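Local coordinates for protein alpha-galactosidase (Umbelopsis vinacea, PDB 3A5V) that hydrolyses terminal alpha-linked galactose residues from oligosaccharides and other galactosides, as a tetrameric, N-glycosylated member of glycoside hydrolase family 27, at residues D51-K56 with G102-S107; L88-Y93 with G122-K127; G109-D114 with K148-A153. All blocks are in the same frame, centred on the assembly; numbering follows the deposited sequence. Where two conformers were deposited one is given.

In the fold
All three contacts belong to the beta/alpha barrel of the chain, and their centres form a nearly equilateral triangle with sides of about 15 to 16 Å. Contact 2 pairs the neighbouring barrel strands 89-95 and 125-129. Contact 1 joins the loops that follow strands 47-49 and 89-95, and contact 3 packs helix 111-121 against helix 140-156 outside the sheet. Along the chain the segments of contact 2 alternate with those of contacts 1 and 3, whereas contact 3 opens after contact 1 has closed. They touch one another: Ser107 OG and Asp114 OD2, 2.7 Å apart, probably hydrogen-bond contacts 1 and 3. Contacts 1 and 2 meet beside a probable substrate pocket, while contact 3 packs the outer helices.

Contact 1: D51-K56 with G102-S107; sequences DDCWQK and GGHIAS. With MAN (alpha-D-mannopyranose), chain B.
Asp52 splits its carboxylate between two groups of the 102-107 segment, joining two of the beta-to-alpha loops of the barrel, those after strands 47-49 and 89-95. OD2 of Asp52 takes the backbone N of Gly102 at 2.7 Å, nearly along the C-O axis although the N-H itself is bent. OD1 of Asp52 receives ND1 of His104 at 3.3 Å, a long His-carboxylate hydrogen bond entering from above the carboxylate plane, which stands 90° to the ring. A chi1 of -154° sets the Asp52 carboxylate beside the carbonyl carbon, where it extends toward both donors.

The imidazole is framed by further contacts. In one of the two positions modelled for Cys53, SG approaches the His104 ring obliquely on the CE1 side, and a disulfide to Cys21 tethers this sulfur. Gln55 crosses the histidine at about a right angle, with OE1 3.7 Å from His104 CB and the amide plane within 19° of the ring plane. At the ring edge, O4 of a mannose lies near CD2, while O6 of the same sugar donates to Gly103 O; the loop therefore borders a bound mannose.

Farther out, Thr100 hydrogen-bonds OD1 of Asp52, adding a partner to the oxygen that faces the histidine. Asp51 OD2 accepts the N of Asp52 and, like Asp52 OD2, binds a Tris molecule probably derived from the crystallisation liquor, consistent with the sugar-binding pocket of a family 27 barrel at the ends of these strands. Gln55 CG rests over the centre of the Trp54 ring, 3.6 Å above its plane. Two waters complete the junction: one links Lys56 O, Ile105 N and the mannose O4, while the other accepts from Gln55 NE2 and donates to Ile105 O at 2.6 Å.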
loop_
_atom_site.group_PDB
_atom_site.type_symbol
_atom_site.label_atom_id
_atom_site.label_comp_id
_atom_site.label_asym_id
_atom_site.label_seq_id
_atom_site.Cartn_x
_atom_site.Cartn_y
_atom_site.Cartn_z
ATOM N N ASP A 51 -1.279 -30.539 15.375
ATOM C CA ASP A 51 -1.830 -29.263 14.894
ATOM C C ASP A 51 -3.008 -28.802 15.784
ATOM O O ASP A 51 -3.070 -29.169 16.958
ATOM C CB ASP A 51 -2.219 -29.359 13.404
ATOM C CG ASP A 51 -2.199 -28.001 12.716
ATOM O OD1 ASP A 51 -1.086 -27.487 12.461
ATOM O OD2 ASP A 51 -3.300 -27.448 12.453
ATOM N N ASP A 52 -3.943 -28.019 15.234
ATOM C CA ASP A 52 -5.039 -27.423 16.007
ATOM C C ASP A 52 -5.981 -28.518 16.558
ATOM O O ASP A 52 -6.005 -29.641 16.044
ATOM C CB ASP A 52 -5.838 -26.494 15.072
ATOM C CG ASP A 52 -6.573 -25.342 15.798
ATOM O OD1 ASP A 52 -6.550 -25.256 17.057
ATOM O OD2 ASP A 52 -7.174 -24.504 15.062
ATOM N N CYS A 53 -6.772 -28.163 17.576
ATOM C CA CYS A 53 -7.890 -28.986 18.117
ATOM C C CYS A 53 -7.440 -30.026 19.163
ATOM O O CYS A 53 -8.188 -30.957 19.469
ATOM C CB CYS A 53 -8.729 -29.604 16.981
ATOM S SG CYS A 53 -10.493 -29.799 17.359
ATOM N N TRP A 54 -6.244 -29.835 19.733
ATOM C CA TRP A 54 -5.776 -30.639 20.876
ATOM C C TRP A 54 -6.275 -30.073 22.213
ATOM O O TRP A 54 -6.263 -30.778 23.215
ATOM C CB TRP A 54 -4.238 -30.734 20.909
ATOM C CG TRP A 54 -3.515 -29.397 21.022
ATOM C CD1 TRP A 54 -3.002 -28.652 19.980
ATOM C CD2 TRP A 54 -3.215 -28.661 22.219
ATOM N NE1 TRP A 54 -2.427 -27.509 20.453
ATOM C CE2 TRP A 54 -2.531 -27.482 21.822
ATOM C CE3 TRP A 54 -3.454 -28.881 23.591
ATOM C CZ2 TRP A 54 -2.080 -26.522 22.746
ATOM C CZ3 TRP A 54 -3.026 -27.924 24.506
ATOM C CH2 TRP A 54 -2.351 -26.752 24.082
ATOM N N GLN A 55 -6.712 -28.812 22.199
ATOM C CA GLN A 55 -6.930 -28.014 23.406
ATOM C C GLN A 55 -8.160 -28.437 24.209
ATOM O O GLN A 55 -9.188 -28.793 23.646
ATOM C CB GLN A 55 -7.063 -26.515 23.065
ATOM C CG GLN A 55 -5.826 -25.873 22.416
ATOM C CD GLN A 55 -5.790 -26.039 20.893
ATOM O OE1 GLN A 55 -6.509 -26.857 20.331
ATOM N NE2 GLN A 55 -4.961 -25.239 20.227
ATOM N N LYS A 56 -8.024 -28.379 25.532
ATOM C CA LYS A 56 -9.164 -28.425 26.438
ATOM C C LYS A 56 -9.995 -27.149 26.239
ATOM O O LYS A 56 -9.481 -26.119 25.758
ATOM C CB LYS A 56 -8.654 -28.532 27.886
ATOM C CG LYS A 56 -9.698 -28.970 28.913
ATOM C CD LYS A 56 -9.024 -29.329 30.237
ATOM C CE LYS A 56 -10.054 -29.455 31.362
ATOM N NZ LYS A 56 -9.385 -29.963 32.584
ATOM N N GLY A 102 -9.046 -22.573 14.496
ATOM C CA GLY A 102 -10.180 -23.467 14.740
ATOM C C GLY A 102 -11.114 -23.014 15.852
ATOM O O GLY A 102 -12.089 -23.710 16.166
ATOM N N GLY A 103 -10.810 -21.866 16.469
ATOM C CA GLY A 103 -11.661 -21.312 17.527
ATOM C C GLY A 103 -11.361 -21.787 18.942
ATOM O O GLY A 103 -12.152 -21.553 19.854
ATOM N N HIS A 104 -10.215 -22.437 19.140
ATOM C CA HIS A 104 -9.792 -22.880 20.477
ATOM C C HIS A 104 -8.967 -21.819 21.205
ATOM O O HIS A 104 -8.490 -20.871 20.592
ATOM C CB HIS A 104 -9.055 -24.213 20.353
ATOM C CG HIS A 104 -9.853 -25.226 19.596
ATOM N ND1 HIS A 104 -9.561 -25.591 18.299
ATOM C CD2 HIS A 104 -11.011 -25.850 19.909
ATOM C CE1 HIS A 104 -10.478 -26.433 17.864
ATOM N NE2 HIS A 104 -11.360 -26.624 18.828
ATOM N N ILE A 105 -8.816 -21.974 22.518
ATOM C CA ILE A 105 -8.022 -21.039 23.326
ATOM C C ILE A 105 -6.588 -20.970 22.796
ATOM O O ILE A 105 -5.961 -22.006 22.570
ATOM C CB ILE A 105 -8.019 -21.430 24.838
ATOM C CG1 ILE A 105 -9.456 -21.566 25.380
ATOM C CG2 ILE A 105 -7.162 -20.460 25.671
ATOM C CD1 ILE A 105 -10.240 -20.269 25.446
ATOM N N ALA A 106 -6.092 -19.744 22.599
ATOM C CA ALA A 106 -4.732 -19.514 22.091
ATOM C C ALA A 106 -3.905 -18.638 23.063
ATOM O O ALA A 106 -4.348 -18.362 24.176
ATOM C CB ALA A 106 -4.792 -18.900 20.687
ATOM N N SER A 107 -2.714 -18.205 22.642
ATOM C CA SER A 107 -1.673 -17.806 23.598
ATOM C C SER A 107 -1.371 -16.317 23.775
ATOM O O SER A 107 -0.501 -15.981 24.585
ATOM C CB SER A 107 -0.357 -18.543 23.282
ATOM O OG SER A 107 -0.579 -19.948 23.155
HETATM C C1 MAN B . -16.225 -23.641 23.241
HETATM C C2 MAN B . -16.080 -24.440 21.943
HETATM C C3 MAN B . -14.714 -25.128 21.858
HETATM C C4 MAN B . -13.555 -24.206 22.241
HETATM C C5 MAN B . -13.882 -23.339 23.465
HETATM C C6 MAN B . -12.811 -22.291 23.749
HETATM O O2 MAN B . -16.251 -23.602 20.814
HETATM O O3 MAN B . -14.509 -25.618 20.548
HETATM O O4 MAN B . -12.441 -25.024 22.521
HETATM O O5 MAN B . -15.158 -22.711 23.334
HETATM O O6 MAN B . -12.761 -21.335 22.711
HETATM O O HOH W 1 -3.584 -23.064 22.112
HETATM O O HOH W 2 -10.003 -24.524 23.560
#

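Contact 2: L88-Y93 with G122-K127; sequences LKAGIY and GIDYLK
Asp124 has CG beside its backbone N (chi1 -54°), which brings OD2 to the N of Ala90, while Ile92 sets CG1 anti to the backbone N (chi1 -160°), which leaves CG2 between N and the carbonyl carbon, where it meets Ile123 CG2 and Leu126 CD1, each at 3.8 Å. The carboxylate bond is nearly straight: Ala90 N reaches Asp124 OD2 at 2.9 Å through the anti lone pair. In return, Asp124 N donates to Ala90 O at 2.8 Å, so Asp124 holds Ala90 by one side-chain and one backbone bond. Beyond this pair the segments run as adjacent parallel barrel strands, 27° apart, closing the beta-alpha-beta unit built with helix 111-121. Ile92 N donates to Tyr125 O, and Lys127 N to Ile92 O, both at 3.0 Å. With an alanine here in place of Asp124, the Ala90 N-H is likely to lose its acceptor, and His84 and Arg159 the carboxylate they share. Ile92, Ile123 and Leu126 pack against Trp118 of the helix. On the other face of the sheet, the extended Lys127 chain runs along the edge of the Tyr93 ring, its CE 3.8 Å from CD2, and NZ continues to a salt bridge with Asp51; Tyr93 OH bonds Asp129.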
loop_
_atom_site.group_PDB
_atom_site.type_symbol
_atom_site.label_atom_id
_atom_site.label_comp_id
_atom_site.label_asym_id
_atom_site.label_seq_id
_atom_site.Cartn_x
_atom_site.Cartn_y
_atom_site.Cartn_z
ATOM N N LEU A 88 11.943 -39.693 17.722
ATOM C CA LEU A 88 11.288 -38.589 17.021
ATOM C C LEU A 88 11.172 -37.381 17.938
ATOM O O LEU A 88 11.329 -37.504 19.158
ATOM C CB LEU A 88 9.901 -39.034 16.531
ATOM C CG LEU A 88 9.896 -40.114 15.429
ATOM C CD1 LEU A 88 8.529 -40.775 15.308
ATOM C CD2 LEU A 88 10.354 -39.551 14.055
ATOM N N LYS A 89 10.893 -36.211 17.362
ATOM C CA LYS A 89 10.652 -35.014 18.159
ATOM C C LYS A 89 9.179 -34.597 18.070
ATOM O O LYS A 89 8.512 -34.924 17.090
ATOM C CB LYS A 89 11.591 -33.890 17.706
ATOM C CG LYS A 89 13.047 -34.079 18.178
ATOM C CD LYS A 89 13.975 -33.062 17.511
ATOM C CE LYS A 89 15.456 -33.338 17.788
ATOM N NZ LYS A 89 15.694 -33.185 19.242
ATOM N N ALA A 90 8.673 -33.885 19.081
ATOM C CA ALA A 90 7.248 -33.546 19.143
ATOM C C ALA A 90 7.024 -32.052 18.955
ATOM O O ALA A 90 7.746 -31.224 19.528
ATOM C CB ALA A 90 6.610 -34.018 20.459
ATOM N N GLY A 91 6.021 -31.726 18.154
ATOM C CA GLY A 91 5.611 -30.331 17.947
ATOM C C GLY A 91 4.187 -30.093 18.416
ATOM O O GLY A 91 3.386 -31.034 18.524
ATOM N N ILE A 92 3.882 -28.837 18.725
ATOM C CA ILE A 92 2.544 -28.413 19.157
ATOM C C ILE A 92 2.168 -27.125 18.406
ATOM O O ILE A 92 3.047 -26.417 17.865
ATOM C CB ILE A 92 2.472 -28.184 20.705
ATOM C CG1 ILE A 92 1.024 -28.226 21.214
ATOM C CG2 ILE A 92 3.119 -26.834 21.118
ATOM C CD1 ILE A 92 0.482 -29.591 21.427
ATOM N N TYR A 93 0.866 -26.851 18.356
ATOM C CA TYR A 93 0.330 -25.701 17.629
ATOM C C TYR A 93 -0.384 -24.758 18.596
ATOM O O TYR A 93 -1.097 -25.201 19.512
ATOM C CB TYR A 93 -0.632 -26.179 16.533
ATOM C CG TYR A 93 -1.564 -25.114 15.973
ATOM C CD1 TYR A 93 -2.743 -24.768 16.639
ATOM C CD2 TYR A 93 -1.261 -24.456 14.764
ATOM C CE1 TYR A 93 -3.588 -23.770 16.141
ATOM C CE2 TYR A 93 -2.107 -23.487 14.248
ATOM C CZ TYR A 93 -3.270 -23.144 14.944
ATOM O OH TYR A 93 -4.120 -22.178 14.457
ATOM N N GLY A 122 7.862 -31.579 27.289
ATOM C CA GLY A 122 8.929 -32.074 26.411
ATOM C C GLY A 122 8.799 -31.683 24.935
ATOM O O GLY A 122 9.416 -32.295 24.069
ATOM N N ILE A 123 7.972 -30.679 24.647
ATOM C CA ILE A 123 7.754 -30.196 23.260
ATOM C C ILE A 123 9.077 -29.657 22.694
ATOM O O ILE A 123 9.863 -29.037 23.422
ATOM C CB ILE A 123 6.621 -29.110 23.239
ATOM C CG1 ILE A 123 5.264 -29.724 23.612
ATOM C CG2 ILE A 123 6.546 -28.345 21.885
ATOM C CD1 ILE A 123 4.713 -30.784 22.621
ATOM N N ASP A 124 9.338 -29.937 21.417
ATOM C CA ASP A 124 10.596 -29.573 20.751
ATOM C C ASP A 124 10.409 -28.542 19.622
ATOM O O ASP A 124 11.378 -28.182 18.947
ATOM C CB ASP A 124 11.185 -30.843 20.116
ATOM C CG ASP A 124 11.349 -31.977 21.121
ATOM O OD1 ASP A 124 12.150 -31.804 22.049
ATOM O OD2 ASP A 124 10.665 -33.019 20.989
ATOM N N TYR A 125 9.167 -28.105 19.404
ATOM C CA TYR A 125 8.766 -27.439 18.143
ATOM C C TYR A 125 7.420 -26.771 18.362
ATOM O O TYR A 125 6.479 -27.409 18.842
ATOM C CB TYR A 125 8.626 -28.503 17.034
ATOM C CG TYR A 125 8.376 -28.017 15.615
ATOM C CD1 TYR A 125 7.143 -27.453 15.237
ATOM C CD2 TYR A 125 9.353 -28.184 14.627
ATOM C CE1 TYR A 125 6.904 -27.029 13.897
ATOM C CE2 TYR A 125 9.123 -27.779 13.288
ATOM C CZ TYR A 125 7.905 -27.194 12.937
ATOM O OH TYR A 125 7.699 -26.790 11.619
ATOM N N LEU A 126 7.332 -25.486 18.005
ATOM C CA LEU A 126 6.068 -24.759 18.032
ATOM C C LEU A 126 5.738 -24.195 16.657
ATOM O O LEU A 126 6.536 -23.420 16.102
ATOM C CB LEU A 126 6.115 -23.587 19.020
ATOM C CG LEU A 126 4.878 -22.652 19.014
ATOM C CD1 LEU A 126 3.609 -23.345 19.602
ATOM C CD2 LEU A 126 5.176 -21.392 19.788
ATOM N N LYS A 127 4.547 -24.530 16.155
ATOM C CA LYS A 127 3.930 -23.803 15.035
ATOM C C LYS A 127 2.973 -22.738 15.603
ATOM O O LYS A 127 2.029 -23.054 16.333
ATOM C CB LYS A 127 3.198 -24.775 14.092
ATOM C CG LYS A 127 2.300 -24.104 13.019
ATOM C CD LYS A 127 1.478 -25.147 12.236
ATOM C CE LYS A 127 0.375 -24.460 11.379
ATOM N NZ LYS A 127 -0.483 -25.482 10.700
HETATM O O HOH W 3 13.875 -34.067 21.903
#

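Contact 3: G109-D114 with K148-A153; sequences GYEDID and KAMGNA
Ala149 meets Glu111 from the helix 140-156 side: its CB lies 3.9 Å from Glu111 OE2, and its carbonyl O is 3.8 Å from Glu111 CB. The bend of the glutamate at chi2 (87°) turns the carboxylate back over its own helix start, where OE2 accepts the N of Gly109 at 3.1 Å from above the carboxylate plane. A water joins Ala149 O to Asp112 OD1, giving that carbonyl a link across the interface. Next, Met150 sends its chain, bent at chi2 and chi3, alongside Glu111; the two side chains cross at a slant, and CE ends 3.9 Å from Glu111 CA. One turn on from Ala149, Ala153 presses its CB against Glu111 O and Asp112 OD1, both at 3.3 Å, and stands 3.9 Å from Glu111 CB. The small methyl permits this close approach, with CA atoms of Asp112 and Ala153 only 4.7 Å apart. A second water bridges Asp112 O and Ala153 O; no direct hydrogen bond spans the two segments. This is helix-to-helix packing on the outer layer of the barrel: Met150 reaches inward to Leu126 and Tyr128 of strand 125-129 and to Trp118 of helix 111-121, while Ala153 also touches Ala115 of that helix.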
loop_
_atom_site.group_PDB
_atom_site.type_symbol
_atom_site.label_atom_id
_atom_site.label_comp_id
_atom_site.label_asym_id
_atom_site.label_seq_id
_atom_site.Cartn_x
_atom_site.Cartn_y
_atom_site.Cartn_z
ATOM N N GLY A 109 -0.915 -12.960 25.227
ATOM C CA GLY A 109 -1.002 -12.524 26.617
ATOM C C GLY A 109 -0.718 -13.635 27.617
ATOM O O GLY A 109 -0.603 -13.368 28.808
ATOM N N TYR A 110 -0.589 -14.873 27.133
ATOM C CA TYR A 110 -0.254 -16.023 27.979
ATOM C C TYR A 110 1.036 -16.692 27.532
ATOM O O TYR A 110 1.245 -17.870 27.815
ATOM C CB TYR A 110 -1.391 -17.073 27.948
ATOM C CG TYR A 110 -2.672 -16.625 28.610
ATOM C CD1 TYR A 110 -3.557 -15.774 27.946
ATOM C CD2 TYR A 110 -2.999 -17.054 29.903
ATOM C CE1 TYR A 110 -4.735 -15.339 28.560
ATOM C CE2 TYR A 110 -4.178 -16.643 30.527
ATOM C CZ TYR A 110 -5.042 -15.789 29.845
ATOM O OH TYR A 110 -6.205 -15.369 30.441
ATOM N N GLU A 111 1.906 -15.949 26.847
ATOM C CA GLU A 111 3.054 -16.563 26.164
ATOM C C GLU A 111 4.004 -17.284 27.147
ATOM O O GLU A 111 4.405 -18.414 26.890
ATOM C CB GLU A 111 3.825 -15.541 25.319
ATOM C CG GLU A 111 3.039 -14.936 24.129
ATOM C CD GLU A 111 2.207 -13.695 24.499
ATOM O OE1 GLU A 111 2.074 -13.400 25.709
ATOM O OE2 GLU A 111 1.690 -13.022 23.565
ATOM N N ASP A 112 4.356 -16.633 28.257
ATOM C CA ASP A 112 5.266 -17.241 29.248
ATOM C C ASP A 112 4.695 -18.531 29.821
ATOM O O ASP A 112 5.367 -19.558 29.850
ATOM C CB ASP A 112 5.597 -16.263 30.386
ATOM C CG ASP A 112 6.643 -15.237 29.978
ATOM O OD1 ASP A 112 7.212 -15.354 28.871
ATOM O OD2 ASP A 112 6.905 -14.309 30.764
ATOM N N ILE A 113 3.447 -18.457 30.252
ATOM C CA ILE A 113 2.724 -19.595 30.815
ATOM C C ILE A 113 2.636 -20.774 29.829
ATOM O O ILE A 113 2.918 -21.920 30.197
ATOM C CB ILE A 113 1.328 -19.155 31.286
ATOM C CG1 ILE A 113 1.471 -18.305 32.573
ATOM C CG2 ILE A 113 0.418 -20.360 31.532
ATOM C CD1 ILE A 113 0.215 -17.507 32.930
ATOM N N ASP A 114 2.256 -20.494 28.584
ATOM C CA ASP A 114 2.097 -21.571 27.606
ATOM C C ASP A 114 3.439 -22.200 27.218
ATOM O O ASP A 114 3.547 -23.433 27.112
ATOM C CB ASP A 114 1.300 -21.101 26.380
ATOM C CG ASP A 114 -0.176 -20.867 26.694
ATOM O OD1 ASP A 114 -0.617 -21.136 27.845
ATOM O OD2 ASP A 114 -0.907 -20.420 25.781
ATOM N N LYS A 148 7.779 -11.730 18.990
ATOM C CA LYS A 148 8.913 -11.646 19.921
ATOM C C LYS A 148 8.516 -12.056 21.361
ATOM O O LYS A 148 9.322 -12.685 22.059
ATOM C CB LYS A 148 9.444 -10.203 19.919
ATOM C CG LYS A 148 10.495 -9.858 20.980
ATOM C CD LYS A 148 11.870 -9.936 20.385
ATOM C CE LYS A 148 12.865 -9.123 21.171
ATOM N NZ LYS A 148 14.201 -9.251 20.552
ATOM N N ALA A 149 7.295 -11.705 21.789
ATOM C CA ALA A 149 6.772 -12.121 23.102
ATOM C C ALA A 149 6.831 -13.648 23.270
ATOM O O ALA A 149 7.229 -14.134 24.327
ATOM C CB ALA A 149 5.328 -11.612 23.319
ATOM N N MET A 150 6.453 -14.400 22.228
ATOM C CA MET A 150 6.527 -15.873 22.297
ATOM C C MET A 150 7.952 -16.377 22.108
ATOM O O MET A 150 8.376 -17.331 22.777
ATOM C CB MET A 150 5.570 -16.544 21.301
ATOM C CG MET A 150 5.607 -18.083 21.303
ATOM S SD MET A 150 5.285 -18.817 22.945
ATOM C CE MET A 150 3.492 -18.750 22.991
ATOM N N GLY A 151 8.709 -15.755 21.203
ATOM C CA GLY A 151 10.117 -16.152 21.039
ATOM C C GLY A 151 10.878 -16.078 22.365
ATOM O O GLY A 151 11.614 -17.004 22.724
ATOM N N ASN A 152 10.695 -14.968 23.080
ATOM C CA ASN A 152 11.326 -14.752 24.390
ATOM C C ASN A 152 10.821 -15.780 25.408
ATOM O O ASN A 152 11.619 -16.351 26.149
ATOM C CB ASN A 152 11.039 -13.335 24.908
ATOM C CG ASN A 152 11.844 -12.248 24.185
ATOM O OD1 ASN A 152 11.550 -11.063 24.338
ATOM N ND2 ASN A 152 12.859 -12.638 23.421
ATOM N N ALA A 153 9.501 -16.003 25.428
ATOM C CA ALA A 153 8.867 -17.008 26.300
ATOM C C ALA A 153 9.459 -18.410 26.125
ATOM O O ALA A 153 9.820 -19.062 27.117
ATOM C CB ALA A 153 7.342 -17.039 26.087
HETATM O O HOH W 4 8.368 -19.069 29.600
HETATM O O HOH W 5 7.356 -13.005 26.744
#